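Local coordinates for protein TbpB (PDB 3HOL) that probably binds host transferrin as the lipoprotein component of the bacterial transferrin receptor, helping Actinobacillus pleuropneumoniae to acquire iron, at residues N108-K112 with E290-F294; S80-V84 with Y239-E245. All blocks are in the same frame, centred on the assembly; numbering follows the deposited sequence.

Contact 1. Residues N108-K112 with E290-F294; sequences NSPAK and ELNNF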
loop_
_atom_site.group_PDB
_atom_site.type_symbol
_atom_site.label_atom_id
_atom_site.label_comp_id
_atom_site.label_asym_id
_atom_site.label_seq_id
_atom_site.Cartn_x
_atom_site.Cartn_y
_atom_site.Cartn_z
ATOM N N ASN A 108 -2.049 -0.408 9.267
ATOM C CA ASN A 108 -0.672 -0.100 8.926
ATOM C C ASN A 108 -0.018 -1.345 8.350
ATOM O O ASN A 108 -0.582 -2.442 8.440
ATOM C CB ASN A 108 0.114 0.368 10.169
ATOM C CG ASN A 108 0.117 -0.666 11.276
ATOM O OD1 ASN A 108 0.725 -1.715 11.149
ATOM N ND2 ASN A 108 -0.582 -0.365 12.380
ATOM N N SER A 109 1.158 -1.174 7.767
ATOM C CA SER A 109 1.897 -2.284 7.132
ATOM C C SER A 109 1.118 -2.984 5.995
ATOM O O SER A 109 0.907 -4.200 6.050
ATOM C CB SER A 109 2.358 -3.282 8.211
ATOM O OG SER A 109 3.089 -4.322 7.589
ATOM N N PRO A 110 0.681 -2.228 4.956
ATOM C CA PRO A 110 -0.011 -2.844 3.814
ATOM C C PRO A 110 0.786 -4.054 3.277
ATOM O O PRO A 110 1.986 -3.928 3.076
ATOM C CB PRO A 110 -0.017 -1.724 2.752
ATOM C CG PRO A 110 0.094 -0.420 3.575
ATOM C CD PRO A 110 0.968 -0.790 4.740
ATOM N N ALA A 111 0.129 -5.193 3.070
ATOM C CA ALA A 111 0.831 -6.485 2.850
ATOM C C ALA A 111 1.777 -6.466 1.663
ATOM O O ALA A 111 1.409 -5.998 0.595
ATOM C CB ALA A 111 -0.213 -7.638 2.669
ATOM N N LYS A 112 2.985 -6.993 1.822
ATOM C CA LYS A 112 3.900 -7.107 0.662
ATOM C C LYS A 112 4.044 -8.554 0.198
ATOM O O LYS A 112 4.630 -8.821 -0.856
ATOM C CB LYS A 112 5.285 -6.530 1.001
ATOM C CG LYS A 112 5.269 -4.955 1.022
ATOM C CD LYS A 112 6.677 -4.384 1.020
ATOM C CE LYS A 112 6.636 -2.836 1.022
ATOM N NZ LYS A 112 6.569 -2.289 2.413
ATOM N N GLU A 290 10.875 0.059 5.404
ATOM C CA GLU A 290 9.766 -0.233 4.504
ATOM C C GLU A 290 9.025 1.036 4.143
ATOM O O GLU A 290 8.843 1.913 4.987
ATOM C CB GLU A 290 8.806 -1.219 5.187
ATOM C CG GLU A 290 9.371 -2.588 5.364
ATOM C CD GLU A 290 9.734 -3.275 4.050
ATOM O OE1 GLU A 290 9.081 -3.057 2.970
ATOM O OE2 GLU A 290 10.671 -4.088 4.107
ATOM N N LEU A 291 8.586 1.132 2.895
ATOM C CA LEU A 291 7.671 2.185 2.455
ATOM C C LEU A 291 6.268 1.630 2.354
ATOM O O LEU A 291 6.090 0.482 1.946
ATOM C CB LEU A 291 8.065 2.696 1.053
ATOM C CG LEU A 291 9.348 3.526 1.006
ATOM C CD1 LEU A 291 9.790 3.751 -0.474
ATOM C CD2 LEU A 291 9.231 4.873 1.792
ATOM N N ASN A 292 5.259 2.436 2.684
ATOM C CA ASN A 292 3.887 2.015 2.399
ATOM C C ASN A 292 3.602 1.987 0.891
ATOM O O ASN A 292 3.813 2.984 0.172
ATOM C CB ASN A 292 2.895 2.939 3.108
ATOM C CG ASN A 292 2.974 2.803 4.600
ATOM O OD1 ASN A 292 3.248 1.708 5.129
ATOM N ND2 ASN A 292 2.685 3.887 5.305
ATOM N N ASN A 293 3.110 0.862 0.398
ATOM C CA ASN A 293 2.802 0.788 -1.035
ATOM C C ASN A 293 1.618 -0.149 -1.259
ATOM O O ASN A 293 1.503 -1.173 -0.556
ATOM C CB ASN A 293 4.022 0.270 -1.807
ATOM C CG ASN A 293 3.832 0.387 -3.309
ATOM O OD1 ASN A 293 3.326 -0.550 -3.913
ATOM N ND2 ASN A 293 4.129 1.557 -3.886
ATOM N N PHE A 294 0.730 0.192 -2.205
ATOM C CA PHE A 294 -0.457 -0.627 -2.397
ATOM C C PHE A 294 -0.409 -1.495 -3.650
ATOM O O PHE A 294 -1.355 -2.203 -3.954
ATOM C CB PHE A 294 -1.711 0.247 -2.353
ATOM C CG PHE A 294 -1.817 1.082 -1.120
ATOM C CD1 PHE A 294 -2.065 0.483 0.107
ATOM C CD2 PHE A 294 -1.701 2.475 -1.201
ATOM C CE1 PHE A 294 -2.200 1.264 1.271
ATOM C CE2 PHE A 294 -1.825 3.275 -0.065
ATOM C CZ PHE A 294 -2.061 2.662 1.190
HETATM O O HOH W 1 2.566 1.272 7.765
HETATM O O HOH W 2 3.506 -1.654 2.152
#
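Glu-290, at the end of strand 287-290, meets Lys-112 in a salt bridge, with Glu-290 OE1 2.7 Å from Lys-112 NZ. The amine reaches the anti side of that oxygen, 20° out of the carboxylate plane, and the two side chains run past each other in opposite directions. Leu-291 contributes its backbone oxygen: Lys-112 NZ lies 2.9 Å from Leu-291 O. The lysine chain is extended as far as CE and then bends at chi4 (88°), which turns NZ into position for both acceptors. A water accepts a third bond from the amine, so three partners grip it.

Asn-292 turns its OD1 to Pro-110 CD, 3.4 Å away, the two side chains crossing at about a right angle. A second water bridges this same OD1 to Ser-109 N with two bonds of equal length. At Asn-293 the main chain takes over: Asn-293 N donates to the water held by Lys-112 NZ, while Asn-293 O rests 3.7 Å from Pro-110 CB. Its side-chain amide turns instead to Gly-295 and Asp-296. Phe-294 ends the run with apolar contact, its CE1 3.7 Å from Pro-110 CG.

Proline and lysine thus supply most of the surface that 108-112 buries here. The touching parts of the two segments run 75° apart, end to end. In the two-lobed TbpB fold, direct bonds and two waters join the loop between strands 101-107 and 113-115, which leaves the five-stranded sheet, to the handle domain of the C-lobe.

Contact 2. Residues S80-V84 with Y239-E245; sequences SLQYV and YGPKAEE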
loop_
_atom_site.group_PDB
_atom_site.type_symbol
_atom_site.label_atom_id
_atom_site.label_comp_id
_atom_site.label_asym_id
_atom_site.label_seq_id
_atom_site.Cartn_x
_atom_site.Cartn_y
_atom_site.Cartn_z
ATOM N N SER A 80 -6.602 -8.506 19.825
ATOM C CA SER A 80 -6.046 -9.529 18.915
ATOM C C SER A 80 -5.653 -8.960 17.535
ATOM O O SER A 80 -5.021 -9.651 16.723
ATOM C CB SER A 80 -7.038 -10.673 18.758
ATOM O OG SER A 80 -8.230 -10.231 18.097
ATOM N N LEU A 81 -6.091 -7.738 17.244
ATOM C CA LEU A 81 -5.805 -7.103 15.937
ATOM C C LEU A 81 -4.512 -6.335 16.043
ATOM O O LEU A 81 -4.417 -5.404 16.839
ATOM C CB LEU A 81 -6.962 -6.158 15.508
ATOM C CG LEU A 81 -8.275 -6.902 15.233
ATOM C CD1 LEU A 81 -9.404 -5.947 14.873
ATOM C CD2 LEU A 81 -8.073 -7.935 14.082
ATOM N N GLN A 82 -3.517 -6.710 15.236
ATOM C CA GLN A 82 -2.203 -6.047 15.268
ATOM C C GLN A 82 -2.015 -4.965 14.212
ATOM O O GLN A 82 -1.175 -4.068 14.361
ATOM C CB GLN A 82 -1.090 -7.098 15.084
ATOM C CG GLN A 82 -1.082 -8.192 16.146
ATOM C CD GLN A 82 -0.003 -9.180 15.841
ATOM O OE1 GLN A 82 -0.268 -10.225 15.259
ATOM N NE2 GLN A 82 1.234 -8.827 16.156
ATOM N N TYR A 83 -2.776 -5.024 13.131
ATOM C CA TYR A 83 -2.463 -4.169 11.966
ATOM C C TYR A 83 -3.663 -3.360 11.506
ATOM O O TYR A 83 -3.492 -2.483 10.662
ATOM C CB TYR A 83 -2.009 -5.052 10.775
ATOM C CG TYR A 83 -0.776 -5.841 11.122
ATOM C CD1 TYR A 83 0.461 -5.183 11.264
ATOM C CD2 TYR A 83 -0.826 -7.229 11.298
ATOM C CE1 TYR A 83 1.632 -5.877 11.592
ATOM C CE2 TYR A 83 0.339 -7.953 11.614
ATOM C CZ TYR A 83 1.574 -7.263 11.764
ATOM O OH TYR A 83 2.749 -7.938 12.080
ATOM N N VAL A 84 -4.872 -3.670 11.983
ATOM C CA VAL A 84 -6.055 -2.931 11.495
ATOM C C VAL A 84 -6.959 -2.478 12.658
ATOM O O VAL A 84 -6.863 -3.012 13.756
ATOM C CB VAL A 84 -6.890 -3.772 10.476
ATOM C CG1 VAL A 84 -6.040 -4.209 9.307
ATOM C CG2 VAL A 84 -7.564 -5.028 11.148
ATOM N N TYR A 239 -3.476 -6.024 5.415
ATOM C CA TYR A 239 -2.469 -5.348 6.222
ATOM C C TYR A 239 -1.735 -6.391 7.091
ATOM O O TYR A 239 -2.238 -7.484 7.331
ATOM C CB TYR A 239 -3.140 -4.334 7.134
ATOM C CG TYR A 239 -3.886 -3.202 6.436
ATOM C CD1 TYR A 239 -3.279 -1.963 6.254
ATOM C CD2 TYR A 239 -5.213 -3.358 6.024
ATOM C CE1 TYR A 239 -3.959 -0.897 5.655
ATOM C CE2 TYR A 239 -5.922 -2.290 5.411
ATOM C CZ TYR A 239 -5.276 -1.051 5.247
ATOM O OH TYR A 239 -5.920 0.033 4.664
ATOM N N GLY A 240 -0.576 -6.035 7.622
ATOM C CA GLY A 240 0.343 -7.065 8.119
ATOM C C GLY A 240 1.241 -7.478 6.973
ATOM O O GLY A 240 0.780 -7.567 5.820
ATOM N N PRO A 241 2.528 -7.769 7.262
ATOM C CA PRO A 241 3.452 -8.050 6.161
ATOM C C PRO A 241 3.018 -9.195 5.250
ATOM O O PRO A 241 3.382 -9.186 4.099
ATOM C CB PRO A 241 4.758 -8.465 6.876
ATOM C CG PRO A 241 4.657 -7.817 8.250
ATOM C CD PRO A 241 3.204 -7.672 8.581
ATOM N N LYS A 242 2.270 -10.153 5.796
ATOM C CA LYS A 242 1.777 -11.311 5.063
ATOM C C LYS A 242 0.237 -11.378 4.987
ATOM O O LYS A 242 -0.342 -12.480 4.931
ATOM C CB LYS A 242 2.337 -12.598 5.674
ATOM C CG LYS A 242 3.848 -12.674 5.661
ATOM C CD LYS A 242 4.248 -13.831 6.543
ATOM C CE LYS A 242 5.747 -13.836 6.775
ATOM N NZ LYS A 242 6.383 -14.561 5.707
ATOM N N ALA A 243 -0.430 -10.214 4.992
ATOM C CA ALA A 243 -1.911 -10.172 4.891
ATOM C C ALA A 243 -2.606 -10.938 6.057
ATOM O O ALA A 243 -3.646 -11.572 5.882
ATOM C CB ALA A 243 -2.386 -10.680 3.500
ATOM N N GLU A 244 -2.011 -10.847 7.247
ATOM C CA GLU A 244 -2.608 -11.397 8.447
ATOM C C GLU A 244 -4.036 -10.864 8.699
ATOM O O GLU A 244 -4.843 -11.571 9.230
ATOM C CB GLU A 244 -1.739 -11.061 9.666
ATOM C CG GLU A 244 -0.368 -11.813 9.689
ATOM C CD GLU A 244 0.789 -11.072 9.049
ATOM O OE1 GLU A 244 0.643 -10.237 8.124
ATOM O OE2 GLU A 244 1.914 -11.370 9.446
ATOM N N GLU A 245 -4.320 -9.624 8.294
ATOM C CA GLU A 245 -5.569 -8.954 8.662
ATOM C C GLU A 245 -6.071 -8.163 7.445
ATOM O O GLU A 245 -5.329 -8.009 6.433
ATOM C CB GLU A 245 -5.327 -8.011 9.870
ATOM C CG GLU A 245 -4.984 -8.834 11.169
ATOM C CD GLU A 245 -4.542 -7.974 12.303
ATOM O OE1 GLU A 245 -4.736 -6.739 12.266
ATOM O OE2 GLU A 245 -3.969 -8.527 13.235
HETATM O O HOH W 3 -2.455 -10.624 13.179
HETATM O O HOH W 4 2.836 -10.402 11.667
#
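Tyr-83 lays its ring over Gly-240, whose CA lies 3.4 Å from the ring centroid and 12° off the normal, a CH-pi contact near the middle of the face. Gly-240 opens a type I beta turn ending at Ala-243, within the connection between barrel strands 231-239 and 245-251; Glu-244 and Glu-245 both face Tyr-239, forming a classic beta bulge. The glycine suits the site, since its backbone conformation would press a CB against the preceding carbonyl oxygen and the ring overhead leaves no room for one. Gln-82 CB covers the opposite face, offset toward the rim.

Around this centre, Pro-241 CD packs 3.6 Å from Tyr-83 CZ, the two side chains crossing at about a right angle. Beside it, Val-84 CG1 meets Tyr-239 CD2 at 3.5 Å, while the hydroxyl of Tyr-239 turns to Arg-206.

Farther out, Glu-245 gathers the backbone of 82-84. Its chain is extended beyond CG (chi2 171°), carrying the carboxylate across to successive amides. Gln-82 N approaches the syn lone pair of Glu-245 OE2 at 2.7 Å in a nearly straight bond. Tyr-83 N reaches Glu-245 OE1, also at 2.7 Å but 34° out of the carboxylate plane, and Val-84 N adds a weak bond to that oxygen. This cluster of donors would be expected to favour the charged form of Glu-245, and fixes the rotation of its carboxylate.

Two waters finish the polar edge. One donates to both Gln-82 OE1 and Glu-245 OE2; the other joins the phenol of Tyr-83 to Glu-244, lying 2.6 Å from Glu-244 OE2.

Overall arrangement
The contact centres are 11 Å apart, and their segments alternate along the chain: 80-84, 108-112, 239-245, then 290-294. Segments 80-84 and 108-112 flank strands 84-91 and 101-107, neighbours in the five-stranded sheet. They meet again in space, where Asn-108 N lies 2.9 Å from Tyr-83 O, a probable hydrogen bond. Segment 239-245 comes from the nine-stranded barrel sheet and also touches 108-112, with Lys-112 N 3.2 Å from Pro-241 O. Loop 108-112 therefore joins both contacts, linking the five-stranded sheet and its neighbouring barrel with the C-lobe handle domain. Contact 1, with its centre about 4 Å from that of the chain and 290-294 in that domain, probably sits where the lobes adjoin.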